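Local coordinates for putative fimbrium tip subunit Fim1C (Bacteroides ovatus, PDB 4EPS), which is probably a component of the tip of fimbriae, the cell-surface filaments that mediate adhesion and biofilm formation, at residues Ile13-Thr18 with Ile46-Val51; Asp81-Val86 with Thr140-Glu145; Val162-Pro167 with Cys239-Ala244; Tyr218-Lys223 with Asn228-His233. All coordinates share one frame; numbering follows the deposited sequence. Where two conformers were deposited one is given.

Contact 1. Residues Ile13-Thr18 with Ile46-Val51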
# COMPACT_ATOMS: atom_id res chain seq x y z
N ILE A 13 17.30 -38.03 47.41
CA ILE A 13 17.86 -37.63 46.13
C ILE A 13 16.84 -36.84 45.28
O ILE A 13 15.72 -37.29 45.09
CB ILE A 13 18.41 -38.88 45.39
CG1 ILE A 13 19.54 -39.53 46.25
CG2 ILE A 13 18.89 -38.55 43.98
CD1 ILE A 13 19.85 -40.94 45.94
N VAL A 14 17.26 -35.68 44.80
CA VAL A 14 16.46 -34.78 43.95
C VAL A 14 16.68 -35.22 42.50
O VAL A 14 17.82 -35.49 42.12
CB VAL A 14 16.84 -33.29 44.17
CG1 VAL A 14 16.10 -32.36 43.19
CG2 VAL A 14 16.59 -32.86 45.62
N LEU A 15 15.58 -35.30 41.73
CA LEU A 15 15.62 -35.69 40.32
C LEU A 15 15.38 -34.54 39.41
O LEU A 15 14.40 -33.80 39.58
CB LEU A 15 14.58 -36.77 39.99
CG LEU A 15 14.64 -38.13 40.65
CD1 LEU A 15 13.88 -39.12 39.82
CD2 LEU A 15 16.06 -38.64 40.79
N ASN A 16 16.27 -34.38 38.42
CA ASN A 16 16.16 -33.34 37.41
C ASN A 16 16.22 -34.02 36.05
O ASN A 16 16.94 -35.01 35.90
CB ASN A 16 17.26 -32.28 37.59
CG ASN A 16 17.40 -31.78 39.01
OD1 ASN A 16 16.54 -31.05 39.52
ND2 ASN A 16 18.46 -32.20 39.69
N VAL A 17 15.40 -33.56 35.10
CA VAL A 17 15.32 -34.14 33.77
C VAL A 17 15.40 -33.03 32.73
O VAL A 17 14.62 -32.06 32.78
CB VAL A 17 14.01 -34.98 33.63
CG1 VAL A 17 13.94 -35.63 32.26
CG2 VAL A 17 13.90 -36.05 34.73
N THR A 18 16.35 -33.15 31.80
CA THR A 18 16.53 -32.15 30.73
C THR A 18 16.52 -32.84 29.38
O THR A 18 17.24 -33.80 29.18
CB THR A 18 17.86 -31.38 30.91
OG1 THR A 18 17.89 -30.83 32.21
CG2 THR A 18 18.01 -30.24 29.90
N ILE A 46 8.38 -40.74 34.03
CA ILE A 46 9.65 -41.35 33.65
C ILE A 46 9.86 -42.59 34.48
O ILE A 46 9.28 -42.73 35.55
CB ILE A 46 10.85 -40.37 33.78
CG1 ILE A 46 11.06 -39.90 35.25
CG2 ILE A 46 10.75 -39.20 32.77
CD1 ILE A 46 12.40 -39.47 35.53
N GLY A 47 10.71 -43.47 34.00
CA GLY A 47 11.10 -44.66 34.74
C GLY A 47 12.57 -44.55 35.07
O GLY A 47 13.37 -44.13 34.23
N LEU A 48 12.94 -44.96 36.27
CA LEU A 48 14.34 -44.91 36.70
C LEU A 48 14.91 -46.31 36.98
O LEU A 48 14.24 -47.14 37.59
CB LEU A 48 14.41 -44.04 37.98
CG LEU A 48 15.80 -43.85 38.63
CD1 LEU A 48 16.73 -43.04 37.73
CD2 LEU A 48 15.68 -43.13 39.94
N PHE A 49 16.19 -46.52 36.60
CA PHE A 49 16.96 -47.74 36.87
C PHE A 49 18.31 -47.41 37.51
O PHE A 49 18.95 -46.43 37.11
CB PHE A 49 17.23 -48.52 35.57
CG PHE A 49 16.02 -49.11 34.89
CD1 PHE A 49 15.31 -48.37 33.95
CD2 PHE A 49 15.65 -50.44 35.12
CE1 PHE A 49 14.21 -48.93 33.29
CE2 PHE A 49 14.55 -50.99 34.46
CZ PHE A 49 13.83 -50.24 33.56
N ALA A 50 18.76 -48.26 38.44
CA ALA A 50 20.08 -48.16 39.06
C ALA A 50 20.79 -49.48 38.82
O ALA A 50 20.25 -50.55 39.16
CB ALA A 50 19.97 -47.86 40.55
N VAL A 51 21.97 -49.43 38.19
CA VAL A 51 22.75 -50.63 37.88
C VAL A 51 24.00 -50.60 38.75
O VAL A 51 24.78 -49.65 38.70
CB VAL A 51 23.04 -50.73 36.37
CG1 VAL A 51 23.93 -51.93 36.04
CG2 VAL A 51 21.74 -50.81 35.57

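Contact 2. Residues Asp81-Val86 with Thr140-Glu145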
# COMPACT_ATOMS: atom_id res chain seq x y z
N ASP A 81 25.84 -45.18 51.07
CA ASP A 81 27.19 -45.45 50.54
C ASP A 81 27.18 -46.55 49.45
O ASP A 81 28.09 -46.59 48.61
CB ASP A 81 28.14 -45.86 51.68
CG ASP A 81 28.75 -44.69 52.45
OD1 ASP A 81 28.17 -43.57 52.40
OD2 ASP A 81 29.80 -44.90 53.10
N ARG A 82 26.15 -47.41 49.44
CA ARG A 82 25.97 -48.47 48.44
C ARG A 82 25.69 -47.87 47.05
O ARG A 82 25.85 -48.57 46.05
CB ARG A 82 24.82 -49.41 48.84
N LEU A 83 25.31 -46.58 46.98
CA LEU A 83 25.03 -45.92 45.70
C LEU A 83 26.31 -45.38 45.04
O LEU A 83 26.25 -45.01 43.88
CB LEU A 83 23.97 -44.82 45.85
CG LEU A 83 22.60 -45.28 46.36
CD1 LEU A 83 21.62 -44.14 46.38
CD2 LEU A 83 22.04 -46.45 45.51
N VAL A 84 27.48 -45.45 45.73
CA VAL A 84 28.76 -45.04 45.12
C VAL A 84 29.11 -46.03 44.00
O VAL A 84 29.05 -47.24 44.21
CB VAL A 84 29.91 -44.89 46.16
CG1 VAL A 84 31.26 -44.65 45.47
CG2 VAL A 84 29.61 -43.77 47.15
N GLY A 85 29.43 -45.51 42.82
CA GLY A 85 29.81 -46.31 41.65
C GLY A 85 28.63 -46.85 40.86
O GLY A 85 28.82 -47.56 39.86
N VAL A 86 27.40 -46.52 41.29
CA VAL A 86 26.18 -47.00 40.63
C VAL A 86 25.91 -46.15 39.37
O VAL A 86 26.10 -44.93 39.38
CB VAL A 86 24.97 -47.01 41.62
CG1 VAL A 86 23.64 -47.23 40.91
CG2 VAL A 86 25.17 -48.05 42.73
N THR A 140 24.34 -42.30 34.15
CA THR A 140 24.42 -41.02 34.86
C THR A 140 24.89 -41.24 36.30
O THR A 140 24.43 -42.16 36.96
CB THR A 140 23.03 -40.34 34.83
OG1 THR A 140 22.57 -40.30 33.47
CG2 THR A 140 23.03 -38.92 35.41
N ALA A 141 25.77 -40.36 36.77
CA ALA A 141 26.31 -40.42 38.12
C ALA A 141 25.53 -39.53 39.07
O ALA A 141 25.02 -38.46 38.70
CB ALA A 141 27.76 -40.00 38.10
N LEU A 142 25.51 -39.95 40.33
CA LEU A 142 24.92 -39.18 41.41
C LEU A 142 25.91 -38.05 41.78
O LEU A 142 27.12 -38.28 41.81
CB LEU A 142 24.72 -40.16 42.56
CG LEU A 142 23.90 -39.76 43.75
CD1 LEU A 142 22.43 -39.61 43.40
CD2 LEU A 142 24.02 -40.84 44.81
N ILE A 143 25.39 -36.86 42.03
CA ILE A 143 26.20 -35.69 42.38
C ILE A 143 25.84 -35.27 43.80
O ILE A 143 24.64 -35.18 44.11
CB ILE A 143 25.97 -34.50 41.38
CG1 ILE A 143 26.12 -34.90 39.89
CG2 ILE A 143 26.82 -33.26 41.73
CD1 ILE A 143 27.37 -35.62 39.50
N GLY A 144 26.84 -34.97 44.62
CA GLY A 144 26.56 -34.50 45.97
C GLY A 144 27.43 -35.06 47.06
O GLY A 144 28.22 -35.99 46.85
N GLU A 145 27.25 -34.49 48.25
CA GLU A 145 27.97 -34.80 49.48
C GLU A 145 27.17 -34.26 50.67
O GLU A 145 26.37 -33.32 50.51
CB GLU A 145 29.39 -34.18 49.43
CG GLU A 145 29.40 -32.68 49.13
CD GLU A 145 30.69 -31.93 49.41
OE1 GLU A 145 31.56 -32.47 50.13
OE2 GLU A 145 30.85 -30.80 48.89

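Contact 3. Residues Val162-Pro167 with Cys239-Ala244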
# COMPACT_ATOMS: atom_id res chain seq x y z
N VAL A 162 9.56 -35.77 11.25
CA VAL A 162 9.20 -35.10 10.01
C VAL A 162 8.53 -33.78 10.42
O VAL A 162 7.60 -33.79 11.24
CB VAL A 162 8.27 -35.97 9.10
CG1 VAL A 162 7.54 -35.13 8.03
CG2 VAL A 162 9.05 -37.10 8.43
N VAL A 163 8.94 -32.67 9.82
CA VAL A 163 8.29 -31.36 10.05
C VAL A 163 7.83 -30.87 8.67
O VAL A 163 8.64 -30.86 7.74
CB VAL A 163 9.20 -30.32 10.76
CG1 VAL A 163 8.46 -28.99 10.93
CG2 VAL A 163 9.66 -30.86 12.13
N VAL A 164 6.53 -30.51 8.53
CA VAL A 164 6.00 -30.02 7.25
C VAL A 164 5.52 -28.58 7.44
O VAL A 164 4.70 -28.31 8.31
CB VAL A 164 4.86 -30.90 6.65
CG1 VAL A 164 4.47 -30.42 5.25
CG2 VAL A 164 5.23 -32.39 6.64
N LYS A 165 6.01 -27.67 6.58
CA LYS A 165 5.58 -26.27 6.56
C LYS A 165 4.85 -26.01 5.24
O LYS A 165 5.50 -25.88 4.19
CB LYS A 165 6.80 -25.33 6.72
CG LYS A 165 6.43 -23.84 6.84
CD LYS A 165 5.79 -23.55 8.17
CE LYS A 165 5.58 -22.08 8.37
NZ LYS A 165 4.72 -21.85 9.55
N LEU A 166 3.51 -25.95 5.28
CA LEU A 166 2.75 -25.68 4.06
C LEU A 166 2.77 -24.16 3.74
O LEU A 166 3.10 -23.36 4.62
CB LEU A 166 1.30 -26.20 4.19
CG LEU A 166 1.14 -27.73 4.38
CD1 LEU A 166 -0.34 -28.06 4.56
CD2 LEU A 166 1.76 -28.51 3.22
N PRO A 167 2.47 -23.73 2.50
CA PRO A 167 2.46 -22.29 2.22
C PRO A 167 1.37 -21.57 3.03
O PRO A 167 0.31 -22.12 3.31
CB PRO A 167 2.17 -22.20 0.72
CG PRO A 167 1.60 -23.49 0.34
CD PRO A 167 2.11 -24.52 1.29
N CYS A 239 2.08 -32.59 -2.94
CA CYS A 239 3.51 -32.60 -2.77
C CYS A 239 3.93 -33.99 -2.32
O CYS A 239 3.11 -34.73 -1.77
CB CYS A 239 3.95 -31.53 -1.77
SG CYS A 239 3.22 -31.70 -0.13
N THR A 240 5.15 -34.36 -2.63
CA THR A 240 5.71 -35.62 -2.18
C THR A 240 6.85 -35.27 -1.28
O THR A 240 7.78 -34.57 -1.72
CB THR A 240 6.14 -36.54 -3.35
OG1 THR A 240 4.98 -36.92 -4.08
CG2 THR A 240 6.86 -37.79 -2.88
N LEU A 241 6.82 -35.80 -0.05
CA LEU A 241 7.88 -35.63 0.92
C LEU A 241 8.66 -36.93 0.97
O LEU A 241 8.15 -37.93 1.48
CB LEU A 241 7.31 -35.24 2.29
CG LEU A 241 6.21 -34.15 2.20
CD1 LEU A 241 5.47 -34.01 3.49
CD2 LEU A 241 6.78 -32.84 1.65
N ASP A 242 9.84 -36.92 0.35
CA ASP A 242 10.72 -38.08 0.32
C ASP A 242 11.50 -38.11 1.63
O ASP A 242 12.39 -37.28 1.83
CB ASP A 242 11.66 -37.99 -0.91
CG ASP A 242 10.89 -38.15 -2.21
OD1 ASP A 242 10.50 -39.29 -2.55
OD2 ASP A 242 10.62 -37.12 -2.87
N THR A 243 11.14 -39.03 2.54
CA THR A 243 11.84 -39.11 3.84
C THR A 243 13.11 -39.98 3.75
O THR A 243 13.93 -39.97 4.66
CB THR A 243 10.92 -39.62 4.97
OG1 THR A 243 10.72 -41.03 4.84
CG2 THR A 243 9.57 -38.87 5.04
N ALA A 244 13.24 -40.78 2.68
CA ALA A 244 14.41 -41.67 2.53
C ALA A 244 15.72 -40.91 2.75
O ALA A 244 15.89 -39.82 2.20
CB ALA A 244 14.40 -42.32 1.15

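Contact 4. Residues Tyr218-Lys223 with Asn228-His233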
# COMPACT_ATOMS: atom_id res chain seq x y z
N TYR A 218 3.21 -28.98 10.74
CA TYR A 218 2.82 -30.34 11.11
C TYR A 218 4.04 -31.12 11.48
O TYR A 218 5.07 -30.98 10.81
CB TYR A 218 2.10 -31.06 9.96
CG TYR A 218 0.80 -30.39 9.55
CD1 TYR A 218 0.79 -29.28 8.71
CD2 TYR A 218 -0.43 -30.85 10.05
CE1 TYR A 218 -0.41 -28.68 8.32
CE2 TYR A 218 -1.63 -30.24 9.67
CZ TYR A 218 -1.61 -29.16 8.81
OH TYR A 218 -2.77 -28.53 8.45
N ARG A 219 3.94 -31.94 12.53
CA ARG A 219 5.06 -32.76 13.04
C ARG A 219 4.64 -34.20 13.14
O ARG A 219 3.51 -34.49 13.54
CB ARG A 219 5.57 -32.23 14.40
CG ARG A 219 6.11 -30.80 14.27
CD ARG A 219 7.07 -30.39 15.36
NE ARG A 219 6.40 -30.08 16.63
CZ ARG A 219 5.98 -28.87 16.99
NH1 ARG A 219 6.14 -27.82 16.18
NH2 ARG A 219 5.39 -28.69 18.16
N LEU A 220 5.52 -35.11 12.75
CA LEU A 220 5.22 -36.53 12.79
C LEU A 220 6.45 -37.31 13.16
O LEU A 220 7.44 -37.25 12.43
CB LEU A 220 4.70 -36.99 11.40
CG LEU A 220 4.31 -38.46 11.27
CD1 LEU A 220 2.94 -38.70 11.96
CD2 LEU A 220 4.19 -38.84 9.82
N LEU A 221 6.39 -38.05 14.27
CA LEU A 221 7.50 -38.94 14.64
C LEU A 221 7.55 -40.13 13.68
O LEU A 221 6.50 -40.67 13.31
CB LEU A 221 7.35 -39.46 16.08
CG LEU A 221 7.40 -38.39 17.17
CD1 LEU A 221 6.73 -38.91 18.44
CD2 LEU A 221 8.83 -37.92 17.43
N ARG A 222 8.78 -40.51 13.25
CA ARG A 222 9.04 -41.63 12.34
C ARG A 222 10.19 -42.47 12.86
O ARG A 222 11.04 -41.97 13.60
CB ARG A 222 9.39 -41.12 10.91
CG ARG A 222 8.29 -40.25 10.22
CD ARG A 222 7.05 -41.04 9.84
NE ARG A 222 7.33 -42.09 8.86
CZ ARG A 222 6.60 -43.19 8.69
NH1 ARG A 222 5.54 -43.41 9.46
NH2 ARG A 222 6.93 -44.08 7.76
N LYS A 223 10.20 -43.76 12.52
CA LYS A 223 11.31 -44.62 12.95
C LYS A 223 12.58 -44.20 12.23
O LYS A 223 12.53 -43.88 11.04
CB LYS A 223 11.00 -46.08 12.68
CG LYS A 223 10.08 -46.70 13.72
CD LYS A 223 9.73 -48.13 13.32
CE LYS A 223 8.89 -48.80 14.37
NZ LYS A 223 8.41 -50.14 13.93
N ASN A 228 9.73 -44.11 3.66
CA ASN A 228 8.47 -43.88 2.98
C ASN A 228 8.33 -42.49 2.38
O ASN A 228 8.84 -41.52 2.91
CB ASN A 228 7.31 -44.08 3.97
CG ASN A 228 7.40 -45.39 4.70
OD1 ASN A 228 8.23 -45.55 5.58
ND2 ASN A 228 6.62 -46.38 4.29
N GLN A 229 7.59 -42.42 1.28
CA GLN A 229 7.17 -41.14 0.76
C GLN A 229 5.93 -40.77 1.54
O GLN A 229 5.13 -41.66 1.88
CB GLN A 229 6.84 -41.24 -0.74
CG GLN A 229 8.07 -41.41 -1.63
CD GLN A 229 7.70 -41.36 -3.09
OE1 GLN A 229 6.59 -41.70 -3.50
NE2 GLN A 229 8.64 -40.95 -3.92
N ILE A 230 5.79 -39.50 1.88
CA ILE A 230 4.58 -38.97 2.48
C ILE A 230 3.98 -38.06 1.41
O ILE A 230 4.66 -37.14 0.94
CB ILE A 230 4.82 -38.26 3.84
CG1 ILE A 230 5.30 -39.28 4.91
CG2 ILE A 230 3.53 -37.52 4.29
CD1 ILE A 230 5.91 -38.60 6.19
N ILE A 231 2.73 -38.32 1.04
CA ILE A 231 2.05 -37.50 0.04
C ILE A 231 1.17 -36.52 0.78
O ILE A 231 0.36 -36.92 1.61
CB ILE A 231 1.23 -38.35 -0.99
CG1 ILE A 231 2.03 -39.57 -1.56
CG2 ILE A 231 0.63 -37.45 -2.14
CD1 ILE A 231 3.39 -39.31 -2.16
N GLY A 232 1.35 -35.24 0.49
CA GLY A 232 0.52 -34.22 1.11
C GLY A 232 -0.41 -33.62 0.08
O GLY A 232 0.01 -33.31 -1.04
N HIS A 233 -1.69 -33.53 0.43
CA HIS A 233 -2.74 -32.86 -0.33
C HIS A 233 -3.12 -31.59 0.43
O HIS A 233 -3.32 -31.63 1.64
CB HIS A 233 -3.95 -33.80 -0.54
CG HIS A 233 -3.74 -34.83 -1.61
ND1 HIS A 233 -4.80 -35.59 -2.09
CD2 HIS A 233 -2.62 -35.16 -2.30
CE1 HIS A 233 -4.29 -36.34 -3.06
NE2 HIS A 233 -2.98 -36.12 -3.21

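Contact 1. Residues Ile13-Thr18 with Ile46-Val51
Leu15 and Val17 confront Leu48 and Ile46 from separate strands whose CA atoms stay well apart, 10.0 Å between Leu15 and Leu48 and 9.2 Å between Val17 and Ile46. The strands run across one another, neither parallel nor antiparallel, and side chains alone bridge the gap. Val17 and Ile46 reach for each other tip to tip, with Val17 CG2 3.8 Å from Ile46 CD1. CG1 of Ile46 sits between its backbone N and carbonyl carbon (chi1 61°), and from there the extended branch carries CD1 out to the valine methyl. One step along, the touch is lighter: Leu15 CD1 stands 4.4 Å from Leu48 CD2, and Leu15 was modelled in two conformers. These side chains form part of a hydrophobic core, as in the beta-sandwich domains of fimbrillins. Residues Ile13-Thr18 belong to a predicted propeptide; in related fimbrillins, removal of such a strand is thought to open a groove for a neighbouring subunit, and the same may hold here. In this structure the strand is still in place, bonded through Val14 and Asn16 to the parallel strand 148-174, while strand 45-52 lies between antiparallel strands 55-67 and 87-92, and Phe65, Leu151 and Phe153 close round the leucines.

Contact 2. Residues Asp81-Val86 with Thr140-Glu145
Leu83 and Leu142 make the apolar touch between a turn-bearing loop and the segment Thr140-Glu145 at one end of the N-terminal part of the fold, probably a transthyretin-like beta-sandwich. The loop begins with a short 3-10 segment, Asp81-Leu83, and continues into a type II beta turn from Leu83 to Val86, directly before strand 87-92. That strand pairs antiparallel with 135-145, and Thr140 is backbone-bonded to Phe88, which brings the turn alongside residues 140-145.

On the packed side, Leu142 CD2 rests 4.1 Å from Leu83 CB, against the root of the side chain and not its tip. CG of Leu142 stands opposite the backbone N (chi1 -169°), and with chi2 at 69° for CD1, CD2 becomes the extended branch and meets the loop. Ile13 touches both leucines, and Tyr79, Tyr149 and Leu151 also border Leu142; Leu83 is buried here, while Leu142 is only partly covered. Val86, also buried, turns its side chain to Ala50 and Lys52 instead; its CA is 7.0 Å from that of Ala141.

The other side is loose. Val84 points away from residues 140-145, and Ala141, Ile143 and Glu145 are exposed. Gly85 takes a positive phi of 83° at the turn, where its carbonyl O accepts a hydrogen bond from a glycerol probably left from crystallisation. Thr140 directs its hydroxyl to Asn138 O and not across to the loop. Within the loop the 3-10 segment is closed by Val84 N bonding Asp81 O at 3.2 Å, and the turn by Val86 N bonding Leu83 O at 3.2 Å.

Contact 3. Residues Val162-Pro167 with Cys239-Ala244
Leu241 projects from its strand toward Val164, and the apolar contact is built up only along the length of its side chain. At CB the leucine is still 5.6 Å from Val164 CG2, the nearer valine methyl. CG, opposite the carbonyl carbon (chi1 -45°), shortens the gap to the same methyl to 4.9 Å. The branch then divides the work. CD1 closes on Val164, reaching CG2 at 3.6 Å and CG1 at 4.1 Å, so it bears on both methyls as the two side chains meet at a slant. On the adjoining strand, Ile230 CG2 lies 4.1 Å from Leu241 CD1. CD2 diverges and keeps farther from the valine. Phe255 adds a further apolar neighbour to Leu241.

The two backbones belong to facing layers of a beta-sandwich, consistent with the transthyretin-like assignment of the fimbrillin domain. Strand 148-174 is flanked by 217-222 and 251-256, whereas 237-242 pairs antiparallel with 229-234. Val162, Val164, Cys239 and Leu241 all turn inward, following the alternation of an extended strand, and the CA atoms of Val164 and Leu241 remain 8.7 Å apart.

Just past the end of strand 237-242, Thr243 takes over. Its methyl CG2 comes 3.9 Å from Val162 CG2, the side chains crossing nearly at right angles. The threonine's two branches serve different layers: OG1, set between the backbone N and the carbonyl carbon (chi1 75°), hydrogen-bonds Asn228 O, just before strand 229-234, while CG2 is left to face the valine.

Contact 4. Residues Tyr218-Lys223 with Asn228-His233
Leu220 and Arg222 meet Ile230 and Asn228 inside a beta-arch, a mixed apolar and polar contact between two strands that follow each other in the chain but lie in opposite layers of the fimbrillin sandwich. The connection is short, four residues between the segments, yet this is not a paired hairpin: the CA atoms of Leu220 and Ile230 are 10.6 Å apart. Each strand finds its hydrogen-bonding partners within its own layer, residues 218-222 with Ser160, Val162 and Val164 of strand 148-174, and Gln229 with Asp199.

Deeper in the arch the contact is apolar. Leu220 CD2 reaches Ile230 CD1 at 4.0 Å, the side chains inclined to one another, and Ile207 touches both. Toward the connecting loop the character changes. Arg222 does not extend straight; bends at chi2 (-70°) and chi3 (-62°) fold its chain round so that the guanidinium ends beside Asn228. Val162 and Met247 pack against the arginine as well.

Asn228 ND2 hydrogen-bonds Asp199 OD2, which should help fix the rotation of the amide that brings OD1 to the arginine. The guanidinium and amide planes stand 84° apart, and the arginine presents its edge: Asn228 OD1 lies in the guanidinium plane, 2.9 Å from Arg222 NH2, with Asn228 CG 3.4 Å from the same nitrogen.

Overall arrangement
The four contacts fall into two clusters. Contacts 1 and 2 have centres 12 Å apart and share packing at the N-terminal end, where Ile13 CG2 lies 3.7 Å from Leu142 CD1 and Ala50 CB 3.7 Å from Val86 CG1; bound glycerols, probably from crystallisation, hydrogen-bond to Ile13, Val51 and Gly85 here. Contacts 3 and 4, centres 6 Å apart, share one sandwich interior: the arch of contact 4 falls between the two segments of contact 3 along the chain, and Leu241 N probably donates to Ile230 O at 2.7 Å. Between clusters, centres are 33 to 45 Å apart. The long, interrupted strand 148-174 spans both, pairing with 14-19 near contact 1 and supplying Val162 and Val164 to contact 3.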